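Local structure of pyridoxal kinase (Lactobacillus plantarum, 3H74) at residues V8-S13 and S21-V26; A78-V83 and R129-Q134; H67-Q72 and T93-Q98. The protein probably phosphorylates pyridoxal and related B6 vitamers at the 5'-hydroxyl with ATP. All coordinates share one frame; numbering follows the deposited sequence. Where two conformers were deposited one is given.

Contact 1: V8-S13 and S21-V26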
loop_
_atom_site.group_PDB
_atom_site.type_symbol
_atom_site.label_atom_id
_atom_site.label_comp_id
_atom_site.label_asym_id
_atom_site.label_seq_id
_atom_site.Cartn_x
_atom_site.Cartn_y
_atom_site.Cartn_z
ATOM N N VAL A 8 0.435 10.521 -3.440
ATOM C CA VAL A 8 0.550 9.475 -2.420
ATOM C C VAL A 8 -0.136 9.986 -1.173
ATOM O O VAL A 8 0.332 10.971 -0.579
ATOM C CB VAL A 8 2.021 9.097 -2.102
ATOM C CG1 VAL A 8 2.063 7.957 -1.096
ATOM C CG2 VAL A 8 2.753 8.723 -3.375
ATOM N N ALA A 9 -1.239 9.344 -0.788
ATOM C CA ALA A 9 -1.985 9.752 0.396
ATOM C C ALA A 9 -1.935 8.628 1.416
ATOM O O ALA A 9 -2.498 7.552 1.188
ATOM C CB ALA A 9 -3.420 10.097 0.042
ATOM N N GLU A 10 -1.222 8.876 2.516
ATOM C CA GLU A 10 -1.120 7.931 3.622
ATOM C C GLU A 10 -0.579 8.670 4.827
ATOM O O GLU A 10 -0.328 9.867 4.761
ATOM C CB GLU A 10 -0.270 6.703 3.252
ATOM C CG GLU A 10 1.166 7.016 2.873
ATOM C CD GLU A 10 1.792 5.914 2.051
ATOM O OE1 GLU A 10 1.086 5.264 1.254
ATOM O OE2 GLU A 10 3.004 5.719 2.158
ATOM N N ASP A 11 -0.406 7.967 5.937
ATOM C CA ASP A 11 0.045 8.633 7.153
ATOM C C ASP A 11 1.493 9.082 7.043
ATOM O O ASP A 11 2.290 8.473 6.319
ATOM C CB ASP A 11 -0.115 7.703 8.349
ATOM C CG ASP A 11 0.616 6.387 8.152
ATOM O OD1 ASP A 11 0.185 5.588 7.318
ATOM O OD2 ASP A 11 1.660 6.158 8.815
ATOM N N LEU A 12 1.822 10.147 7.761
ATOM C CA LEU A 12 3.202 10.565 7.959
ATOM C C LEU A 12 3.484 10.542 9.452
ATOM O O LEU A 12 2.871 11.294 10.219
ATOM C CB LEU A 12 3.439 11.969 7.400
ATOM C CG LEU A 12 4.822 12.560 7.684
ATOM C CD1 LEU A 12 5.934 11.721 7.066
ATOM C CD2 LEU A 12 4.894 13.987 7.167
ATOM N N SER A 13 4.417 9.683 9.861
ATOM C CA SER A 13 4.974 9.761 11.208
ATOM C C SER A 13 6.374 10.337 11.120
ATOM O O SER A 13 7.203 9.888 10.311
ATOM C CB SER A 13 4.979 8.416 11.932
ATOM O OG SER A 13 5.330 7.343 11.087
ATOM N N SER A 21 7.136 8.668 4.824
ATOM C CA SER A 21 8.582 8.887 4.946
ATOM C C SER A 21 9.409 7.923 4.092
ATOM O O SER A 21 10.541 8.242 3.718
ATOM C CB SER A 21 9.034 8.795 6.401
ATOM O OG SER A 21 9.229 7.459 6.799
ATOM N N SER A 22 8.868 6.747 3.797
ATOM C CA SER A 22 9.570 5.821 2.912
ATOM C C SER A 22 9.062 5.899 1.473
ATOM O O SER A 22 9.839 5.723 0.538
ATOM C CB SER A 22 9.533 4.393 3.450
ATOM O OG SER A 22 8.207 3.961 3.635
ATOM N N ALA A 23 7.774 6.191 1.284
ATOM C CA ALA A 23 7.240 6.336 -0.065
ATOM C C ALA A 23 7.864 7.521 -0.800
ATOM O O ALA A 23 8.131 7.430 -2.000
ATOM C CB ALA A 23 5.733 6.459 -0.035
ATOM N N LEU A 24 8.097 8.626 -0.096
ATOM C CA LEU A 24 8.674 9.810 -0.728
ATOM C C LEU A 24 10.035 9.538 -1.370
ATOM O O LEU A 24 10.213 9.810 -2.561
ATOM C CB LEU A 24 8.741 10.998 0.245
ATOM C CG LEU A 24 7.785 12.153 -0.043
ATOM C CD1 LEU A 24 7.773 13.112 1.130
ATOM C CD2 LEU A 24 8.155 12.882 -1.341
ATOM N N PRO A 25 11.014 9.037 -0.594
ATOM C CA PRO A 25 12.301 8.708 -1.211
ATOM C C PRO A 25 12.193 7.694 -2.357
ATOM O O PRO A 25 12.806 7.889 -3.409
ATOM C CB PRO A 25 13.120 8.143 -0.036
ATOM C CG PRO A 25 12.521 8.808 1.171
ATOM C CD PRO A 25 11.053 8.831 0.865
ATOM N N VAL A 26 11.414 6.634 -2.174
ATOM C CA VAL A 26 11.313 5.593 -3.182
ATOM C C VAL A 26 10.740 6.129 -4.498
ATOM O O VAL A 26 11.314 5.927 -5.571
ATOM C CB VAL A 26 10.490 4.402 -2.640
ATOM C CG1 VAL A 26 10.101 3.435 -3.757
ATOM C CG2 VAL A 26 11.275 3.672 -1.551
HETATM O O HOH W 1 5.701 8.282 7.634
#

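Contact 2: A78-V83 and R129-Q134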
loop_
_atom_site.group_PDB
_atom_site.type_symbol
_atom_site.label_atom_id
_atom_site.label_comp_id
_atom_site.label_asym_id
_atom_site.label_seq_id
_atom_site.Cartn_x
_atom_site.Cartn_y
_atom_site.Cartn_z
ATOM N N ALA A 78 -2.091 7.711 -8.673
ATOM C CA ALA A 78 -2.314 7.849 -7.240
ATOM C C ALA A 78 -2.103 6.528 -6.537
ATOM O O ALA A 78 -2.467 5.464 -7.062
ATOM C CB ALA A 78 -3.714 8.368 -6.954
ATOM N N LEU A 79 -1.505 6.627 -5.350
ATOM C CA LEU A 79 -1.358 5.521 -4.425
ATOM C C LEU A 79 -1.990 5.945 -3.113
ATOM O O LEU A 79 -1.637 6.991 -2.555
ATOM C CB LEU A 79 0.121 5.196 -4.204
ATOM C CG LEU A 79 0.487 4.281 -3.032
ATOM C CD1 LEU A 79 -0.123 2.893 -3.185
ATOM C CD2 LEU A 79 1.991 4.187 -2.886
ATOM N N ILE A 80 -2.919 5.137 -2.619
ATOM C CA ILE A 80 -3.568 5.422 -1.340
ATOM C C ILE A 80 -3.196 4.328 -0.359
ATOM O O ILE A 80 -3.442 3.143 -0.632
ATOM C CB ILE A 80 -5.125 5.497 -1.453
ATOM C CG1 ILE A 80 -5.575 6.328 -2.668
ATOM C CG2 ILE A 80 -5.736 5.977 -0.143
ATOM C CD1 ILE A 80 -5.115 7.787 -2.690
ATOM N N GLY A 81 -2.582 4.716 0.754
ATOM C CA GLY A 81 -2.282 3.794 1.843
ATOM C C GLY A 81 -3.236 4.028 2.998
ATOM O O GLY A 81 -4.408 4.321 2.789
ATOM N N TYR A 82 -2.733 3.890 4.221
ATOM C CA TYR A 82 -3.547 4.092 5.420
ATOM C C TYR A 82 -4.308 5.416 5.362
ATOM O O TYR A 82 -3.705 6.471 5.146
ATOM C CB TYR A 82 -2.656 4.067 6.668
ATOM C CG TYR A 82 -3.382 4.375 7.958
ATOM C CD1 TYR A 82 -3.857 3.353 8.774
ATOM C CD2 TYR A 82 -3.589 5.693 8.366
ATOM C CE1 TYR A 82 -4.523 3.637 9.968
ATOM C CE2 TYR A 82 -4.265 5.986 9.554
ATOM C CZ TYR A 82 -4.725 4.945 10.342
ATOM O OH TYR A 82 -5.386 5.196 11.532
ATOM N N VAL A 83 -5.618 5.358 5.582
ATOM C CA VAL A 83 -6.455 6.562 5.594
ATOM C C VAL A 83 -6.846 6.901 7.036
ATOM O O VAL A 83 -6.418 7.928 7.575
ATOM C CB VAL A 83 -7.688 6.436 4.663
ATOM C CG1 VAL A 83 -8.534 7.687 4.746
ATOM C CG2 VAL A 83 -7.249 6.206 3.231
ATOM N N ARG A 129 -14.482 -0.534 0.904
ATOM C CA ARG A 129 -15.051 -1.163 -0.284
ATOM C C ARG A 129 -15.452 -0.098 -1.321
ATOM O O ARG A 129 -15.298 -0.315 -2.433
ATOM C CB ARG A 129 -16.288 -2.031 0.082
ATOM C CG ARG A 129 -15.981 -3.332 0.855
ATOM C CD ARG A 129 -17.249 -4.152 1.068
ATOM N NE ARG A 129 -17.012 -5.277 1.923
ATOM C CZ ARG A 129 -17.601 -5.478 3.063
ATOM N NH1 ARG A 129 -18.513 -4.657 3.504
ATOM N NH2 ARG A 129 -17.317 -6.523 3.748
ATOM N N GLN A 130 -15.899 1.043 -0.875
ATOM C CA GLN A 130 -16.180 2.146 -1.807
ATOM C C GLN A 130 -14.901 2.738 -2.439
ATOM O O GLN A 130 -14.840 2.963 -3.572
ATOM C CB GLN A 130 -16.953 3.273 -1.113
ATOM C CG GLN A 130 -16.516 3.390 0.310
ATOM C CD GLN A 130 -16.588 4.800 0.990
ATOM O OE1 GLN A 130 -17.704 5.172 1.487
ATOM N NE2 GLN A 130 -15.420 5.537 1.041
ATOM N N LEU A 131 -13.903 2.942 -1.603
ATOM C CA LEU A 131 -12.639 3.527 -2.048
ATOM C C LEU A 131 -11.912 2.640 -3.075
ATOM O O LEU A 131 -11.343 3.150 -3.943
ATOM C CB LEU A 131 -11.731 3.796 -0.825
ATOM C CG LEU A 131 -10.321 4.316 -1.108
ATOM C CD1 LEU A 131 -10.395 5.640 -1.887
ATOM C CD2 LEU A 131 -9.616 4.527 0.227
ATOM N N ILE A 132 -11.982 1.328 -2.917
ATOM C CA ILE A 132 -11.293 0.425 -3.843
ATOM C C ILE A 132 -12.005 0.243 -5.184
ATOM O O ILE A 132 -11.432 -0.323 -6.110
ATOM C CB ILE A 132 -11.023 -0.975 -3.219
ATOM C CG1 ILE A 132 -12.336 -1.730 -2.954
ATOM C CG2 ILE A 132 -10.111 -0.849 -1.983
ATOM C CD1 ILE A 132 -12.152 -3.165 -2.492
ATOM N N GLN A 133 -13.247 0.718 -5.284
ATOM C CA GLN A 133 -14.116 0.374 -6.420
ATOM C C GLN A 133 -13.573 0.779 -7.795
ATOM O O GLN A 133 -13.860 0.111 -8.793
ATOM C CB GLN A 133 -15.553 0.881 -6.203
ATOM C CG GLN A 133 -15.769 2.387 -6.389
ATOM C CD GLN A 133 -16.954 2.938 -5.586
ATOM O OE1 GLN A 133 -17.723 2.188 -4.978
ATOM N NE2 GLN A 133 -17.084 4.262 -5.570
ATOM N N GLN A 134 -12.784 1.848 -7.855
ATOM C CA GLN A 134 -12.200 2.268 -9.133
ATOM C C GLN A 134 -10.683 2.053 -9.221
ATOM O O GLN A 134 -10.040 2.487 -10.178
ATOM C CB GLN A 134 -12.591 3.714 -9.473
ATOM C CG GLN A 134 -14.081 3.881 -9.815
ATOM C CD GLN A 134 -14.502 3.119 -11.072
ATOM O OE1 GLN A 134 -13.904 3.277 -12.139
ATOM N NE2 GLN A 134 -15.545 2.299 -10.949
#

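Contact 3: H67-Q72 and T93-Q98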
loop_
_atom_site.group_PDB
_atom_site.type_symbol
_atom_site.label_atom_id
_atom_site.label_comp_id
_atom_site.label_asym_id
_atom_site.label_seq_id
_atom_site.Cartn_x
_atom_site.Cartn_y
_atom_site.Cartn_z
ATOM N N HIS A 67 -8.693 23.156 -2.677
ATOM C CA HIS A 67 -7.640 24.007 -3.206
ATOM C C HIS A 67 -7.061 23.454 -4.513
ATOM O O HIS A 67 -6.936 24.175 -5.508
ATOM C CB HIS A 67 -6.533 24.232 -2.178
ATOM C CG HIS A 67 -5.418 25.072 -2.699
ATOM N ND1 HIS A 67 -4.098 24.890 -2.332
ATOM C CD2 HIS A 67 -5.427 26.091 -3.590
ATOM C CE1 HIS A 67 -3.350 25.774 -2.965
ATOM N NE2 HIS A 67 -4.129 26.512 -3.737
ATOM N N TRP A 68 -6.685 22.176 -4.508
ATOM C CA TRP A 68 -6.143 21.572 -5.717
ATOM C C TRP A 68 -7.119 21.682 -6.891
ATOM O O TRP A 68 -6.701 21.926 -8.018
ATOM C CB TRP A 68 -5.782 20.117 -5.476
ATOM C CG TRP A 68 -4.620 19.902 -4.541
ATOM C CD1 TRP A 68 -3.758 20.840 -4.048
ATOM C CD2 TRP A 68 -4.185 18.646 -4.030
ATOM N NE1 TRP A 68 -2.808 20.241 -3.248
ATOM C CE2 TRP A 68 -3.048 18.890 -3.228
ATOM C CE3 TRP A 68 -4.651 17.330 -4.168
ATOM C CZ2 TRP A 68 -2.372 17.858 -2.562
ATOM C CZ3 TRP A 68 -3.980 16.307 -3.511
ATOM C CH2 TRP A 68 -2.847 16.579 -2.719
ATOM N N THR A 69 -8.412 21.515 -6.617
ATOM C CA THR A 69 -9.446 21.679 -7.641
ATOM C C THR A 69 -9.445 23.106 -8.203
ATOM O O THR A 69 -9.377 23.298 -9.422
ATOM C CB THR A 69 -10.827 21.302 -7.090
ATOM O OG1 THR A 69 -10.818 19.921 -6.700
ATOM C CG2 THR A 69 -11.922 21.516 -8.144
ATOM N N ARG A 70 -9.467 24.101 -7.319
ATOM C CA ARG A 70 -9.480 25.504 -7.767
ATOM C C ARG A 70 -8.208 25.853 -8.539
ATOM O O ARG A 70 -8.238 26.651 -9.474
ATOM C CB ARG A 70 -9.669 26.473 -6.586
ATOM C CG ARG A 70 -10.996 26.344 -5.822
ATOM C CD ARG A 70 -11.196 27.425 -4.755
ATOM N NE ARG A 70 -10.038 27.539 -3.893
ATOM C CZ ARG A 70 -9.878 26.930 -2.721
ATOM N NH1 ARG A 70 -10.826 26.163 -2.192
ATOM N NH2 ARG A 70 -8.749 27.103 -2.056
ATOM N N ALA A 71 -7.085 25.259 -8.135
ATOM C CA ALA A 71 -5.791 25.517 -8.765
ATOM C C ALA A 71 -5.606 24.723 -10.064
ATOM O O ALA A 71 -4.586 24.872 -10.748
ATOM C CB ALA A 71 -4.656 25.217 -7.777
ATOM N N GLN A 72 -6.588 23.886 -10.389
ATOM C CA GLN A 72 -6.598 23.109 -11.640
ATOM C C GLN A 72 -5.448 22.111 -11.730
ATOM O O GLN A 72 -4.879 21.882 -12.804
ATOM C CB GLN A 72 -6.638 24.027 -12.870
ATOM C CG GLN A 72 -7.937 24.815 -13.003
ATOM C CD GLN A 72 -7.952 25.677 -14.243
ATOM O OE1 GLN A 72 -7.406 26.782 -14.252
ATOM N NE2 GLN A 72 -8.569 25.175 -15.306
ATOM N N THR A 93 -12.269 9.243 -2.072
ATOM C CA THR A 93 -12.989 8.548 -3.143
ATOM C C THR A 93 -13.533 9.534 -4.187
ATOM O O THR A 93 -13.321 9.364 -5.387
ATOM C CB THR A 93 -14.130 7.660 -2.587
ATOM O OG1 THR A 93 -13.587 6.680 -1.692
ATOM C CG2 THR A 93 -14.860 6.935 -3.720
ATOM N N THR A 94 -14.197 10.588 -3.726
ATOM C CA THR A 94 -14.794 11.534 -4.673
ATOM C C THR A 94 -13.741 12.401 -5.369
ATOM O O THR A 94 -13.885 12.720 -6.555
ATOM C CB THR A 94 -15.863 12.428 -4.040
ATOM O OG1 THR A 94 -15.240 13.322 -3.119
ATOM C CG2 THR A 94 -16.933 11.595 -3.330
ATOM N N TYR A 95 -12.669 12.749 -4.654
ATOM C CA TYR A 95 -11.591 13.513 -5.272
ATOM C C TYR A 95 -10.954 12.736 -6.426
ATOM O O TYR A 95 -10.734 13.273 -7.512
ATOM C CB TYR A 95 -10.522 13.966 -4.264
ATOM C CG TYR A 95 -9.462 14.767 -4.961
ATOM C CD1 TYR A 95 -9.738 16.057 -5.416
ATOM C CD2 TYR A 95 -8.205 14.221 -5.239
ATOM C CE1 TYR A 95 -8.790 16.794 -6.084
ATOM C CE2 TYR A 95 -7.247 14.958 -5.913
ATOM C CZ TYR A 95 -7.549 16.239 -6.340
ATOM O OH TYR A 95 -6.605 16.960 -7.016
ATOM N N LEU A 96 -10.679 11.457 -6.188
ATOM C CA LEU A 96 -10.083 10.608 -7.217
ATOM C C LEU A 96 -10.989 10.496 -8.444
ATOM O O LEU A 96 -10.511 10.499 -9.581
ATOM C CB LEU A 96 -9.763 9.224 -6.652
ATOM C CG LEU A 96 -8.701 9.175 -5.549
ATOM C CD1 LEU A 96 -8.679 7.780 -4.921
ATOM C CD2 LEU A 96 -7.316 9.588 -6.048
ATOM N N GLU A 97 -12.292 10.412 -8.196
ATOM C CA GLU A 97 -13.296 10.339 -9.263
ATOM C C GLU A 97 -13.310 11.595 -10.146
ATOM O O GLU A 97 -13.648 11.513 -11.333
ATOM C CB GLU A 97 -14.682 10.066 -8.665
ATOM C CG GLU A 97 -15.823 9.860 -9.686
ATOM C CD GLU A 97 -15.515 8.818 -10.755
ATOM O OE1 GLU A 97 -15.132 7.675 -10.410
ATOM O OE2 GLU A 97 -15.672 9.143 -11.952
ATOM N N GLN A 98 -12.936 12.746 -9.575
ATOM C CA GLN A 98 -12.827 14.003 -10.337
ATOM C C GLN A 98 -11.647 13.984 -11.296
ATOM O O GLN A 98 -11.601 14.756 -12.253
ATOM C CB GLN A 98 -12.626 15.204 -9.409
ATOM C CG GLN A 98 -13.769 15.576 -8.497
ATOM C CD GLN A 98 -13.373 16.687 -7.525
ATOM O OE1 GLN A 98 -13.986 16.847 -6.475
ATOM N NE2 GLN A 98 -12.334 17.448 -7.869
#

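Contact 1: V8-S13 and S21-V26
Ala23 of helix 19-29 turns its methyl group toward strand 4-13 and meets two side chains there. The apolar part is its approach to Val8, whose CG1 lies 4.1 Å from Ala23 CB; CG1, the branch anti to the backbone N (chi1 -177°), is the one that meets the helix. Leu20 of the same helix touches both Val8 and Leu12 and extends the apolar surface.

A polar group meets an apolar one at Glu10. Its chain runs out extended beyond CG and sets OE2 3.6 Å from Ala23 CB, so that a buried carboxylate oxygen rests against a methyl group. Further along the strand Leu12 packs one methyl over the helix backbone, CD1 coming 4.0 Å from Ser21 N.

The polar link is made through water. One molecule accepts from two backbone amides, Ser13 N at 2.9 Å and Ser21 N at 3.2 Å, and joins the end of the strand to the first turn of the helix. Ser21 OG is hydrogen-bonded to Ile18 O, just before the helix.

The axes of the segments 8-13 and 21-26 approach to 9.2 Å, at 109° between their N-to-C directions. Strand 4-13, helix 19-29 and the parallel neighbouring strand 32-42 form a beta-alpha-beta unit, and this contact packs its helix on its first strand, at the beginning of the ribokinase-like alpha/beta fold.

Contact 2: A78-V83 and R129-Q134
Leu131 points from helix 122-131 toward strand 77-80 and the loop that follows it, and one of its methyl groups, CD2, touches both Ile80 and Val83. From CA the CB bond already heads for the strand. CG continues outward, anti to the backbone N (chi1 176°), which carries the fork of the side chain away from the helix. Neither CB nor CG comes within 4.2 Å of the other segment; they serve as the stem that delivers the branches. At the fork CD1 finds no partner that close in 78-83, whereas CD2, buried together with both its apolar partners, lies 4.2 Å from Ile80 CG2 and equally 4.2 Å from Val83 CG2.

The two partners come at this methyl differently. Ile80 crosses Leu131 obliquely and offers the branch that stands anti to its own backbone N, while Val83 meets Leu131 tip to tip. In the ribokinase-like alpha/beta fold, helices cover the faces of a central, largely parallel sheet, and here a helix that comes after strand 103-106 in the chain reaches back over the sheet to strand 77-80, the neighbour of 103-106. The CA atoms of Ile80 and Leu131 remain 9.3 Å apart, a span bridged by side chains alone.

Helix 86-98 contributes to the same layer: its Leu88 touches Val83 and its Thr93 touches Leu131. From the sheet side, Leu104 of strand 103-106 lies against Ile80.

Contact 3: H67-Q72 and T93-Q98
The two helical segments approach most closely at Thr69 and Tyr95, whose CA atoms are 8.8 Å apart, and helix 61-70 closes just beyond in a Schellman motif at Gln72, a residue with positive phi. Tyr95 fills the gap. Its ring extends toward the other helix, swung away from its own by a chi1 of -179°, and the side chains of Tyr95 and Trp68 cross at about a right angle. The hydroxyl comes to the edge of the indole, near its plane, with OH 3.5 Å from Trp68 CE3 and 3.6 Å from Trp68 CB. The ring planes are inclined at 57°, an oblique pairing.

Thr69 slides past the tyrosine in the opposite direction, its OG1 in the plane of the phenol ring at the edge, 3.8 Å from Tyr95 CE1. The same OG1 accepts from Gln98 NE2 at 3.1 Å, a fairly straight bond (155°) with OG1 in the amide plane of Gln98; OG1 is also hydrogen-bonded to Phe65 O within its own helix. Replacing Tyr95 with an alanine would probably open a gap between the helices, and Trp68 would lose the phenol packed at its edge.

Phe65 of helix 61-70 stacks on Tyr95, and Phe75, in the loop before strand 77-80, touches both Trp68 and Tyr95. Elsewhere on helix 86-98, Leu96 rests on Ala78 and Ile80 of that strand and on Leu131 of helix 122-131.

Contacts 1 and 2 are buried and share the central sheet, where strands 4-13 and 77-80 are neighbours, probably joined by backbone hydrogen bonds of Ala9 to Leu79 and Gly81. Contact 3 lies farther out, its centre about 21 Å from the centre of the chain, between two helices, and is partly exposed. Chemistry follows place: contact 2 is wholly aliphatic, contact 1 adds a buried carboxylate and a bridging water, and contact 3 combines aromatic rings with a side-chain hydrogen bond. Helix 86-98 connects contacts 2 and 3, supplying one side of contact 3 and packing on both elements of contact 2. Contacts 1 and 3 do not touch, their nearest atoms being about 7 Å apart.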